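Local coordinates for putative eukaryotic translation initiation factor eIF-4E (Leishmania major, PDB 5WB5), which probably binds the methylated cap (7-methylguanosine, cap 4) at the 5' end of mRNA and acts in the initiation of translation, at residues R25-W30 with V146-D151; T51-E56 with F80-K85; N140-T145 with T165-S170; N176-W181 with K196-E201. All coordinates share one frame; numbering follows the deposited sequence.

Contact 1 of 4, residues R25-W30 with V146-D151; sequences RAWTLW and VGEYLD
Arg25 meets the carboxylate of Glu148 side-on, with NE and NH2 both turned to OE2. The two side chains cross at about a right angle, and the guanidinium and carboxylate planes are 49° apart. Arg25 NE donates to Glu148 OE2 at 2.9 Å, with an N-H...O angle of 157°, as part of a salt bridge. The bond from Arg25 NH2 to Glu148 OE2 is longer, 3.2 Å, and uses the syn lone pair of OE2. A third bond, from NH2 to OE1, is weak. A bend at chi3 (-75°) turns the guanidinium so that one face lies against CH2 of Trp27. The Trp27 ring also has Glu148 OE2 at its edge, 3.9 Å from CZ2, and CG1 of Val146 over one face, 4.2 Å from CD1. These contacts join strand 22-32 of the curved eIF4E sheet to the C-terminal end of helix 133-147. The helix ends in a Schellman motif, with Glu148 at positive phi. A chain of another protein binds here: its backbone is hydrogen-bonded to Gly147, and a basic side chain forms a salt bridge with Glu148 OE1. Arg25 NH1, the nitrogen that Glu148 does not take, is hydrogen-bonded to Gln81 OE1 and Val164 O.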
loop_
_atom_site.group_PDB
_atom_site.type_symbol
_atom_site.label_atom_id
_atom_site.label_comp_id
_atom_site.label_asym_id
_atom_site.label_seq_id
_atom_site.Cartn_x
_atom_site.Cartn_y
_atom_site.Cartn_z
ATOM N N ARG A 25 -6.215 11.146 -6.388
ATOM C CA ARG A 25 -7.044 10.729 -5.269
ATOM C C ARG A 25 -6.216 10.768 -3.995
ATOM O O ARG A 25 -4.996 10.591 -4.025
ATOM C CB ARG A 25 -7.607 9.316 -5.482
ATOM C CG ARG A 25 -8.468 9.163 -6.724
ATOM C CD ARG A 25 -8.995 7.743 -6.867
ATOM N NE ARG A 25 -7.968 6.807 -7.316
ATOM C CZ ARG A 25 -8.144 5.492 -7.409
ATOM N NH1 ARG A 25 -9.307 4.948 -7.080
ATOM N NH2 ARG A 25 -7.155 4.718 -7.831
ATOM N N ALA A 26 -6.892 11.003 -2.873
ATOM C CA ALA A 26 -6.254 10.863 -1.576
ATOM C C ALA A 26 -6.158 9.385 -1.211
ATOM O O ALA A 26 -6.923 8.550 -1.700
ATOM C CB ALA A 26 -7.031 11.627 -0.505
ATOM N N TRP A 27 -5.196 9.060 -0.347
ATOM C CA TRP A 27 -4.971 7.669 0.035
ATOM C C TRP A 27 -4.619 7.592 1.510
ATOM O O TRP A 27 -3.788 8.364 1.991
ATOM C CB TRP A 27 -3.852 7.038 -0.801
ATOM C CG TRP A 27 -4.163 6.976 -2.257
ATOM C CD1 TRP A 27 -3.966 7.960 -3.176
ATOM C CD2 TRP A 27 -4.732 5.872 -2.967
ATOM N NE1 TRP A 27 -4.376 7.541 -4.415
ATOM C CE2 TRP A 27 -4.850 6.260 -4.316
ATOM C CE3 TRP A 27 -5.154 4.592 -2.593
ATOM C CZ2 TRP A 27 -5.369 5.416 -5.295
ATOM C CZ3 TRP A 27 -5.671 3.754 -3.567
ATOM C CH2 TRP A 27 -5.774 4.171 -4.904
ATOM N N THR A 28 -5.239 6.653 2.217
ATOM C CA THR A 28 -5.016 6.461 3.641
ATOM C C THR A 28 -4.261 5.161 3.879
ATOM O O THR A 28 -4.540 4.138 3.236
ATOM C CB THR A 28 -6.342 6.438 4.406
ATOM O OG1 THR A 28 -7.091 7.625 4.114
ATOM C CG2 THR A 28 -6.097 6.355 5.907
ATOM N N LEU A 29 -3.311 5.216 4.814
ATOM C CA LEU A 29 -2.492 4.080 5.213
ATOM C C LEU A 29 -2.962 3.550 6.564
ATOM O O LEU A 29 -3.287 4.327 7.469
ATOM C CB LEU A 29 -1.013 4.484 5.288
ATOM C CG LEU A 29 -0.006 3.492 5.885
ATOM C CD1 LEU A 29 0.228 2.311 4.968
ATOM C CD2 LEU A 29 1.315 4.188 6.193
ATOM N N TRP A 30 -2.986 2.224 6.692
ATOM C CA TRP A 30 -3.399 1.538 7.906
ATOM C C TRP A 30 -2.379 0.455 8.230
ATOM O O TRP A 30 -1.676 -0.043 7.346
ATOM C CB TRP A 30 -4.788 0.901 7.761
ATOM C CG TRP A 30 -5.822 1.751 7.062
ATOM C CD1 TRP A 30 -5.771 2.232 5.783
ATOM C CD2 TRP A 30 -7.079 2.180 7.600
ATOM N NE1 TRP A 30 -6.910 2.949 5.501
ATOM C CE2 TRP A 30 -7.729 2.932 6.598
ATOM C CE3 TRP A 30 -7.713 2.009 8.833
ATOM C CZ2 TRP A 30 -8.981 3.510 6.793
ATOM C CZ3 TRP A 30 -8.956 2.585 9.026
ATOM C CH2 TRP A 30 -9.577 3.326 8.009
ATOM N N VAL A 146 -0.417 5.460 -6.364
ATOM C CA VAL A 146 -0.642 6.900 -6.243
ATOM C C VAL A 146 -0.537 7.577 -7.604
ATOM O O VAL A 146 -1.276 8.525 -7.896
ATOM C CB VAL A 146 0.327 7.528 -5.223
ATOM C CG1 VAL A 146 0.038 7.001 -3.831
ATOM C CG2 VAL A 146 1.778 7.285 -5.616
ATOM N N GLY A 147 0.371 7.104 -8.459
ATOM C CA GLY A 147 0.552 7.659 -9.782
ATOM C C GLY A 147 -0.496 7.265 -10.792
ATOM O O GLY A 147 -0.470 7.761 -11.920
ATOM N N GLU A 148 -1.414 6.371 -10.427
ATOM C CA GLU A 148 -2.555 5.997 -11.256
ATOM C C GLU A 148 -2.153 5.258 -12.525
ATOM O O GLU A 148 -2.922 5.230 -13.491
ATOM C CB GLU A 148 -3.402 7.223 -11.625
ATOM C CG GLU A 148 -4.045 7.912 -10.436
ATOM C CD GLU A 148 -5.108 7.063 -9.774
ATOM O OE1 GLU A 148 -5.572 6.087 -10.404
ATOM O OE2 GLU A 148 -5.475 7.373 -8.621
ATOM N N TYR A 149 -0.962 4.657 -12.561
ATOM C CA TYR A 149 -0.586 3.780 -13.662
ATOM C C TYR A 149 -0.625 2.311 -13.261
ATOM O O TYR A 149 0.060 1.484 -13.874
ATOM C CB TYR A 149 0.790 4.153 -14.223
ATOM C CG TYR A 149 1.933 4.223 -13.236
ATOM C CD1 TYR A 149 2.157 5.372 -12.491
ATOM C CD2 TYR A 149 2.822 3.162 -13.088
ATOM C CE1 TYR A 149 3.212 5.457 -11.605
ATOM C CE2 TYR A 149 3.886 3.241 -12.201
ATOM C CZ TYR A 149 4.079 4.395 -11.464
ATOM O OH TYR A 149 5.125 4.492 -10.571
ATOM N N LEU A 150 -1.418 1.974 -12.244
ATOM C CA LEU A 150 -1.744 0.579 -11.986
ATOM C C LEU A 150 -2.876 0.109 -12.891
ATOM O O LEU A 150 -2.981 -1.088 -13.180
ATOM C CB LEU A 150 -2.109 0.398 -10.509
ATOM C CG LEU A 150 -1.945 -0.991 -9.885
ATOM C CD1 LEU A 150 -0.523 -1.519 -10.017
ATOM C CD2 LEU A 150 -2.339 -0.943 -8.421
ATOM N N ASP A 151 -3.720 1.036 -13.347
ATOM C CA ASP A 151 -4.689 0.780 -14.411
ATOM C C ASP A 151 -4.704 2.012 -15.308
ATOM O O ASP A 151 -5.217 3.064 -14.911
ATOM C CB ASP A 151 -6.081 0.488 -13.849
ATOM C CG ASP A 151 -6.599 1.603 -12.965
ATOM O OD1 ASP A 151 -5.781 2.226 -12.255
ATOM O OD2 ASP A 151 -7.821 1.860 -12.987
#

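Contact 2 of 4, residues T51-E56 with F80-K85; sequences TVHSVE and FQEGVK
Glu82 reaches across to Thr51 and His53 with the end of its side chain. Its CB points toward strand 47-54 and lies 3.7 Å from Ala26 CB on the strand between. CG stands anti to the backbone N (chi1 -167°), and chi2 of 173° keeps the chain extended. Glu82 CD then lies 3.9 Å from Thr51 CG2. The two carboxylate oxygens part beyond it. Glu82 OE2 is 3.7 Å from Thr51 CG2. Glu82 OE1 comes within 4.1 Å of His53 NE2, a loose approach and not a hydrogen bond. The carboxylate and imidazole planes are 65° apart. In the eIF4E sheet, strands 47-54 and 75-81 are not direct neighbours, because strand 22-32 runs between them. Glu82 follows strand 75-81, in a type II beta turn from Gln81 to Val84, and spans the middle strand at Ala26. The contact is small, with 90 Å² buried, and lies at the surface. Thr51 turns its methyl to Glu82, since CG2 is anti to the backbone N. Its OG1 is hydrogen-bonded to Thr28 OG1 on the middle strand. Strand 47-54 leads straight into helix 55-64; Ser54 is the N-cap, and its OG bonds to Glu57 N.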
loop_
_atom_site.group_PDB
_atom_site.type_symbol
_atom_site.label_atom_id
_atom_site.label_comp_id
_atom_site.label_asym_id
_atom_site.label_seq_id
_atom_site.Cartn_x
_atom_site.Cartn_y
_atom_site.Cartn_z
ATOM N N THR A 51 -3.000 10.119 5.935
ATOM C CA THR A 51 -3.612 10.348 4.635
ATOM C C THR A 51 -2.707 11.240 3.797
ATOM O O THR A 51 -2.158 12.230 4.293
ATOM C CB THR A 51 -4.994 10.992 4.778
ATOM O OG1 THR A 51 -5.841 10.139 5.555
ATOM C CG2 THR A 51 -5.638 11.215 3.408
ATOM N N VAL A 52 -2.556 10.880 2.525
ATOM C CA VAL A 52 -1.692 11.584 1.590
ATOM C C VAL A 52 -2.544 12.117 0.449
ATOM O O VAL A 52 -3.414 11.410 -0.077
ATOM C CB VAL A 52 -0.570 10.671 1.052
ATOM C CG1 VAL A 52 0.310 10.185 2.193
ATOM C CG2 VAL A 52 -1.152 9.493 0.288
ATOM N N HIS A 53 -2.285 13.372 0.071
ATOM C CA HIS A 53 -2.961 14.021 -1.041
ATOM C C HIS A 53 -2.013 14.479 -2.140
ATOM O O HIS A 53 -2.487 14.935 -3.186
ATOM C CB HIS A 53 -3.758 15.240 -0.547
ATOM C CG HIS A 53 -4.543 14.987 0.703
ATOM N ND1 HIS A 53 -3.959 14.925 1.948
ATOM C CD2 HIS A 53 -5.868 14.782 0.897
ATOM C CE1 HIS A 53 -4.889 14.693 2.859
ATOM N NE2 HIS A 53 -6.055 14.601 2.247
ATOM N N SER A 54 -0.699 14.380 -1.936
ATOM C CA SER A 54 0.277 14.841 -2.913
ATOM C C SER A 54 1.456 13.879 -2.955
ATOM O O SER A 54 1.665 13.075 -2.043
ATOM C CB SER A 54 0.769 16.254 -2.582
ATOM O OG SER A 54 1.449 16.270 -1.335
ATOM N N VAL A 55 2.237 13.982 -4.034
ATOM C CA VAL A 55 3.426 13.145 -4.187
ATOM C C VAL A 55 4.389 13.379 -3.029
ATOM O O VAL A 55 5.016 12.440 -2.516
ATOM C CB VAL A 55 4.101 13.422 -5.544
ATOM C CG1 VAL A 55 5.297 12.503 -5.746
ATOM C CG2 VAL A 55 3.109 13.255 -6.691
ATOM N N GLU A 56 4.517 14.635 -2.596
ATOM C CA GLU A 56 5.411 14.955 -1.488
ATOM C C GLU A 56 4.942 14.293 -0.200
ATOM O O GLU A 56 5.743 13.692 0.529
ATOM C CB GLU A 56 5.507 16.471 -1.309
ATOM C CG GLU A 56 6.131 17.212 -2.487
ATOM C CD GLU A 56 5.146 17.478 -3.614
ATOM O OE1 GLU A 56 4.037 16.907 -3.586
ATOM O OE2 GLU A 56 5.479 18.261 -4.528
ATOM N N PHE A 80 -5.492 2.457 0.958
ATOM C CA PHE A 80 -6.769 2.477 0.252
ATOM C C PHE A 80 -7.212 3.904 -0.016
ATOM O O PHE A 80 -6.867 4.825 0.726
ATOM C CB PHE A 80 -7.862 1.749 1.048
ATOM C CG PHE A 80 -7.859 0.263 0.851
ATOM C CD1 PHE A 80 -6.814 -0.509 1.327
ATOM C CD2 PHE A 80 -8.900 -0.362 0.180
ATOM C CE1 PHE A 80 -6.803 -1.878 1.142
ATOM C CE2 PHE A 80 -8.897 -1.729 -0.008
ATOM C CZ PHE A 80 -7.846 -2.490 0.475
ATOM N N GLN A 81 -7.991 4.079 -1.084
ATOM C CA GLN A 81 -8.529 5.400 -1.385
ATOM C C GLN A 81 -9.235 5.966 -0.160
ATOM O O GLN A 81 -9.830 5.233 0.636
ATOM C CB GLN A 81 -9.499 5.336 -2.569
ATOM C CG GLN A 81 -10.254 6.637 -2.808
ATOM C CD GLN A 81 -10.992 6.657 -4.131
ATOM O OE1 GLN A 81 -10.864 5.739 -4.941
ATOM N NE2 GLN A 81 -11.768 7.711 -4.360
ATOM N N GLU A 82 -9.158 7.285 -0.003
ATOM C CA GLU A 82 -9.793 7.927 1.139
ATOM C C GLU A 82 -11.296 7.681 1.110
ATOM O O GLU A 82 -11.929 7.717 0.051
ATOM C CB GLU A 82 -9.503 9.428 1.142
ATOM C CG GLU A 82 -9.869 10.113 2.448
ATOM C CD GLU A 82 -9.432 11.562 2.490
ATOM O OE1 GLU A 82 -9.268 12.165 1.408
ATOM O OE2 GLU A 82 -9.248 12.097 3.603
ATOM N N GLY A 83 -11.866 7.429 2.284
ATOM C CA GLY A 83 -13.265 7.066 2.367
ATOM C C GLY A 83 -13.559 5.642 1.968
ATOM O O GLY A 83 -14.711 5.318 1.668
ATOM N N VAL A 84 -12.548 4.776 1.953
ATOM C CA VAL A 84 -12.709 3.379 1.566
ATOM C C VAL A 84 -11.954 2.537 2.586
ATOM O O VAL A 84 -10.721 2.594 2.650
ATOM C CB VAL A 84 -12.194 3.100 0.147
ATOM C CG1 VAL A 84 -12.303 1.619 -0.187
ATOM C CG2 VAL A 84 -12.965 3.934 -0.865
ATOM N N LYS A 85 -12.685 1.760 3.380
ATOM C CA LYS A 85 -12.048 0.906 4.367
ATOM C C LYS A 85 -11.486 -0.350 3.697
ATOM O O LYS A 85 -12.032 -0.826 2.699
ATOM C CB LYS A 85 -13.042 0.508 5.451
ATOM C CG LYS A 85 -13.660 1.683 6.200
ATOM C CD LYS A 85 -14.653 1.210 7.257
ATOM C CE LYS A 85 -15.300 2.380 7.986
ATOM N NZ LYS A 85 -16.313 1.931 8.983
#

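Contact 3 of 4, residues N140-T145 with T165-S170; sequences NVLMAT and TGIVMS
A single methyl group, CD1 of Ile167, makes the nearest contact with each of three helix side chains: Val141, Leu142 and Thr145. Helix 133-147 lies on one side of the antiparallel eIF4E sheet, and Ile167 rises toward it from strand 164-171. The local axes run nearly antiparallel, at 171°, and come within 9.7 Å. All four touching residues are buried. The CG1 branch of Ile167 stands between the backbone N and the carbonyl carbon (chi1 58°), and its extended end carries CD1 up to the helix. Leu142 crosses it obliquely, with CD2 3.7 Å from Ile167 CD1. Val141 passes alongside in the opposite direction and brings its CG1 to 4.0 Å from Ile167 CD1. Thr145 does likewise, but it meets Ile167 with its hydroxyl: OG1 lies 3.7 Å from CD1 and is also close to CG2. Nearby, Phe79 and Trp138 add aromatic rings to the packing on Ile167. Just before it, Thr165 and Gly166 both face Trp181 in a classic beta bulge. The hydroxyl of Thr145 has its polar partner within the helix, one turn back. Thr145 OG1 donates to Val141 O at 2.7 Å. The main-chain Thr145 N bonds to the same oxygen, and the two donors reach Val141 O from opposite faces of its carbonyl plane.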
loop_
_atom_site.group_PDB
_atom_site.type_symbol
_atom_site.label_atom_id
_atom_site.label_comp_id
_atom_site.label_asym_id
_atom_site.label_seq_id
_atom_site.Cartn_x
_atom_site.Cartn_y
_atom_site.Cartn_z
ATOM N N ASN A 140 7.427 0.138 -5.436
ATOM C CA ASN A 140 6.994 0.268 -6.823
ATOM C C ASN A 140 5.478 0.192 -6.935
ATOM O O ASN A 140 4.861 0.979 -7.665
ATOM C CB ASN A 140 7.651 -0.811 -7.681
ATOM C CG ASN A 140 9.127 -0.551 -7.921
ATOM O OD1 ASN A 140 9.609 0.572 -7.774
ATOM N ND2 ASN A 140 9.853 -1.594 -8.300
ATOM N N VAL A 141 4.854 -0.744 -6.218
ATOM C CA VAL A 141 3.403 -0.881 -6.300
ATOM C C VAL A 141 2.717 0.318 -5.658
ATOM O O VAL A 141 1.680 0.788 -6.143
ATOM C CB VAL A 141 2.950 -2.204 -5.658
ATOM C CG1 VAL A 141 1.430 -2.316 -5.669
ATOM C CG2 VAL A 141 3.570 -3.374 -6.400
ATOM N N LEU A 142 3.279 0.843 -4.568
ATOM C CA LEU A 142 2.700 2.039 -3.964
ATOM C C LEU A 142 2.781 3.227 -4.918
ATOM O O LEU A 142 1.814 3.992 -5.057
ATOM C CB LEU A 142 3.407 2.350 -2.646
ATOM C CG LEU A 142 2.846 1.638 -1.418
ATOM C CD1 LEU A 142 3.855 1.669 -0.278
ATOM C CD2 LEU A 142 1.532 2.291 -0.993
ATOM N N MET A 143 3.931 3.398 -5.580
ATOM C CA MET A 143 4.091 4.497 -6.524
ATOM C C MET A 143 3.150 4.340 -7.709
ATOM O O MET A 143 2.605 5.328 -8.209
ATOM C CB MET A 143 5.540 4.577 -7.007
ATOM C CG MET A 143 6.524 5.076 -5.960
ATOM S SD MET A 143 8.195 5.299 -6.595
ATOM C CE MET A 143 8.589 3.627 -7.086
ATOM N N ALA A 144 2.952 3.106 -8.177
ATOM C CA ALA A 144 1.994 2.870 -9.251
ATOM C C ALA A 144 0.574 3.175 -8.795
ATOM O O ALA A 144 -0.247 3.669 -9.578
ATOM C CB ALA A 144 2.103 1.427 -9.739
ATOM N N THR A 145 0.265 2.889 -7.532
ATOM C CA THR A 145 -1.061 3.200 -7.013
ATOM C C THR A 145 -1.299 4.704 -7.024
ATOM O O THR A 145 -2.256 5.193 -7.637
ATOM C CB THR A 145 -1.219 2.636 -5.599
ATOM O OG1 THR A 145 -0.923 1.234 -5.607
ATOM C CG2 THR A 145 -2.642 2.845 -5.085
ATOM N N THR A 165 -9.215 0.051 -5.776
ATOM C CA THR A 165 -9.613 0.695 -4.532
ATOM C C THR A 165 -8.508 0.713 -3.489
ATOM O O THR A 165 -8.485 1.617 -2.643
ATOM C CB THR A 165 -10.840 -0.002 -3.934
ATOM O OG1 THR A 165 -10.518 -1.363 -3.619
ATOM C CG2 THR A 165 -12.006 0.030 -4.912
ATOM N N GLY A 166 -7.604 -0.260 -3.512
ATOM C CA GLY A 166 -6.516 -0.235 -2.552
ATOM C C GLY A 166 -5.545 -1.374 -2.765
ATOM O O GLY A 166 -5.650 -2.138 -3.723
ATOM N N ILE A 167 -4.584 -1.468 -1.843
ATOM C CA ILE A 167 -3.585 -2.529 -1.840
ATOM C C ILE A 167 -3.271 -2.901 -0.398
ATOM O O ILE A 167 -3.491 -2.126 0.536
ATOM C CB ILE A 167 -2.280 -2.139 -2.575
ATOM C CG1 ILE A 167 -1.658 -0.892 -1.945
ATOM C CG2 ILE A 167 -2.548 -1.918 -4.056
ATOM C CD1 ILE A 167 -0.278 -0.568 -2.474
ATOM N N VAL A 168 -2.740 -4.107 -0.229
ATOM C CA VAL A 168 -2.448 -4.663 1.088
ATOM C C VAL A 168 -1.167 -5.478 0.993
ATOM O O VAL A 168 -1.042 -6.359 0.138
ATOM C CB VAL A 168 -3.602 -5.543 1.620
ATOM C CG1 VAL A 168 -3.278 -6.079 3.014
ATOM C CG2 VAL A 168 -4.916 -4.772 1.644
ATOM N N MET A 169 -0.217 -5.179 1.871
ATOM C CA MET A 169 0.955 -6.017 2.082
ATOM C C MET A 169 0.773 -6.732 3.413
ATOM O O MET A 169 0.395 -6.105 4.407
ATOM C CB MET A 169 2.241 -5.184 2.080
ATOM C CG MET A 169 3.485 -5.972 2.446
ATOM S SD MET A 169 3.756 -7.370 1.338
ATOM C CE MET A 169 4.564 -6.564 -0.036
ATOM N N SER A 170 1.021 -8.039 3.428
ATOM C CA SER A 170 0.770 -8.869 4.604
ATOM C C SER A 170 2.007 -9.710 4.886
ATOM O O SER A 170 2.328 -10.625 4.120
ATOM C CB SER A 170 -0.457 -9.756 4.390
ATOM O OG SER A 170 -0.870 -10.364 5.601
#

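Contact 4 of 4, residues N176-W181 with K196-E201; sequences NRLAVW and KALTKE
With chi1 at -180°, Leu198 extends CG directly away from its own backbone N and brings its methyls down to the strand: CD1 to Leu178 and Val180, CD2 to Val180. Leu178 has nearly the same torsions (chi1 176°), and its CD2 rises from the strand to meet Leu198 CD1. The contact packs helix 188-200 on strand 175-182, as part of the helical layer that covers one side of the curved antiparallel sheet of the eIF4E fold. Leu178 and Val180 lie two residues apart on the strand, so both side chains point to the same side of the sheet. Ala179 between them points away from the helix. The two leucines slide past each other in opposite directions, and Leu178 CD2 is 3.5 Å from Leu198 CD1. All three residues are buried, and only apolar side chains meet between the two segments. Helix 133-147 lies beside this contact, where Val141 touches both Leu178 and Leu198. Leu150, in the loop after that helix, packs on Val180, and within the sheet Val180 also meets Ile167. Val180 likewise passes Leu198 in the opposite direction. Val180 CG2 faces both methyls, 4.1 Å from Leu198 CD1 and 4.2 Å from Leu198 CD2.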
loop_
_atom_site.group_PDB
_atom_site.type_symbol
_atom_site.label_atom_id
_atom_site.label_comp_id
_atom_site.label_asym_id
_atom_site.label_seq_id
_atom_site.Cartn_x
_atom_site.Cartn_y
_atom_site.Cartn_z
ATOM N N ASN A 176 4.886 -13.632 1.920
ATOM C CA ASN A 176 4.524 -12.227 2.072
ATOM C C ASN A 176 3.490 -11.937 0.997
ATOM O O ASN A 176 3.805 -11.987 -0.195
ATOM C CB ASN A 176 5.745 -11.316 1.936
ATOM C CG ASN A 176 6.738 -11.494 3.075
ATOM O OD1 ASN A 176 6.350 -11.607 4.239
ATOM N ND2 ASN A 176 8.025 -11.530 2.743
ATOM N N ARG A 177 2.253 -11.676 1.404
ATOM C CA ARG A 177 1.150 -11.572 0.459
ATOM C C ARG A 177 0.965 -10.125 0.026
ATOM O O ARG A 177 0.639 -9.261 0.847
ATOM C CB ARG A 177 -0.146 -12.114 1.061
ATOM C CG ARG A 177 -0.133 -13.612 1.283
ATOM C CD ARG A 177 -1.534 -14.190 1.249
ATOM N NE ARG A 177 -1.529 -15.646 1.365
ATOM C CZ ARG A 177 -2.623 -16.401 1.335
ATOM N NH1 ARG A 177 -3.816 -15.841 1.192
ATOM N NH2 ARG A 177 -2.523 -17.719 1.448
ATOM N N LEU A 178 1.186 -9.866 -1.256
ATOM C CA LEU A 178 0.794 -8.605 -1.866
ATOM C C LEU A 178 -0.590 -8.778 -2.473
ATOM O O LEU A 178 -0.899 -9.831 -3.030
ATOM C CB LEU A 178 1.796 -8.190 -2.942
ATOM C CG LEU A 178 1.446 -6.934 -3.736
ATOM C CD1 LEU A 178 1.422 -5.714 -2.850
ATOM C CD2 LEU A 178 2.435 -6.748 -4.865
ATOM N N ALA A 179 -1.428 -7.753 -2.351
ATOM C CA ALA A 179 -2.797 -7.845 -2.835
ATOM C C ALA A 179 -3.236 -6.488 -3.359
ATOM O O ALA A 179 -2.967 -5.462 -2.735
ATOM C CB ALA A 179 -3.751 -8.319 -1.729
ATOM N N VAL A 180 -3.908 -6.495 -4.505
ATOM C CA VAL A 180 -4.505 -5.306 -5.096
ATOM C C VAL A 180 -6.013 -5.506 -5.062
ATOM O O VAL A 180 -6.547 -6.378 -5.759
ATOM C CB VAL A 180 -4.006 -5.069 -6.528
ATOM C CG1 VAL A 180 -4.616 -3.798 -7.113
ATOM C CG2 VAL A 180 -2.490 -4.996 -6.554
ATOM N N TRP A 181 -6.695 -4.723 -4.229
ATOM C CA TRP A 181 -8.142 -4.795 -4.086
ATOM C C TRP A 181 -8.790 -3.876 -5.112
ATOM O O TRP A 181 -8.582 -2.652 -5.080
ATOM C CB TRP A 181 -8.580 -4.396 -2.676
ATOM C CG TRP A 181 -8.217 -5.376 -1.605
ATOM C CD1 TRP A 181 -7.107 -6.169 -1.554
ATOM C CD2 TRP A 181 -8.975 -5.670 -0.426
ATOM N NE1 TRP A 181 -7.124 -6.935 -0.413
ATOM C CE2 TRP A 181 -8.261 -6.649 0.297
ATOM C CE3 TRP A 181 -10.186 -5.199 0.091
ATOM C CZ2 TRP A 181 -8.718 -7.165 1.507
ATOM C CZ3 TRP A 181 -10.639 -5.713 1.293
ATOM C CH2 TRP A 181 -9.905 -6.685 1.988
ATOM N N LYS A 196 -0.743 -7.890 -15.810
ATOM C CA LYS A 196 0.498 -7.434 -16.442
ATOM C C LYS A 196 1.127 -6.280 -15.669
ATOM O O LYS A 196 2.344 -6.271 -15.447
ATOM C CB LYS A 196 0.250 -7.012 -17.888
ATOM C CG LYS A 196 1.516 -6.665 -18.682
ATOM C CD LYS A 196 1.160 -6.245 -20.112
ATOM C CE LYS A 196 1.032 -7.434 -21.051
ATOM N NZ LYS A 196 2.354 -8.062 -21.308
ATOM N N ALA A 197 0.327 -5.288 -15.256
ATOM C CA ALA A 197 0.892 -4.155 -14.526
ATOM C C ALA A 197 1.594 -4.612 -13.251
ATOM O O ALA A 197 2.755 -4.263 -13.004
ATOM C CB ALA A 197 -0.205 -3.143 -14.199
ATOM N N LEU A 198 0.899 -5.402 -12.429
ATOM C CA LEU A 198 1.453 -5.850 -11.156
ATOM C C LEU A 198 2.692 -6.706 -11.365
ATOM O O LEU A 198 3.647 -6.630 -10.583
ATOM C CB LEU A 198 0.389 -6.626 -10.382
ATOM C CG LEU A 198 0.805 -7.165 -9.017
ATOM C CD1 LEU A 198 1.163 -6.025 -8.085
ATOM C CD2 LEU A 198 -0.303 -8.008 -8.420
ATOM N N THR A 199 2.696 -7.532 -12.412
ATOM C CA THR A 199 3.887 -8.312 -12.720
ATOM C C THR A 199 5.047 -7.412 -13.116
ATOM O O THR A 199 6.204 -7.719 -12.808
ATOM C CB THR A 199 3.587 -9.312 -13.837
ATOM O OG1 THR A 199 2.419 -10.076 -13.504
ATOM C CG2 THR A 199 4.761 -10.258 -14.030
ATOM N N LYS A 200 4.761 -6.297 -13.794
ATOM C CA LYS A 200 5.823 -5.376 -14.187
ATOM C C LYS A 200 6.450 -4.708 -12.971
ATOM O O LYS A 200 7.673 -4.745 -12.792
ATOM C CB LYS A 200 5.269 -4.323 -15.149
ATOM C CG LYS A 200 6.260 -3.227 -15.519
ATOM C CD LYS A 200 5.619 -2.183 -16.411
ATOM C CE LYS A 200 6.562 -1.023 -16.660
ATOM N NZ LYS A 200 7.792 -1.451 -17.382
ATOM N N GLU A 201 5.629 -4.091 -12.124
ATOM C CA GLU A 201 6.134 -3.306 -11.003
ATOM C C GLU A 201 6.769 -4.155 -9.912
ATOM O O GLU A 201 7.231 -3.593 -8.913
ATOM C CB GLU A 201 4.999 -2.472 -10.408
ATOM C CG GLU A 201 4.408 -1.458 -11.369
ATOM C CD GLU A 201 5.416 -0.413 -11.804
ATOM O OE1 GLU A 201 6.491 -0.322 -11.172
ATOM O OE2 GLU A 201 5.134 0.316 -12.781
#

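All four contacts involve one antiparallel sheet. Contact 2 joins edge strand 47-54 to the end of strand 75-81, across strand 22-32, on which contact 1 lies, about 6 Å away centre to centre. Contacts 1 and 3 share helix 133-147, their centres about 7 Å apart. Contact 4, on strand 175-182 next to strand 164-171 of contact 3, has its centre about 8 Å from that of contact 3 and about 19 Å from that of contact 2. Along the chain, contact 2 is nested inside contact 1, contacts 1 and 3 cross, and contact 4 comes last. Distant chain parts thus close a single domain, with helices 133-147 and 188-200 packed on its sheet.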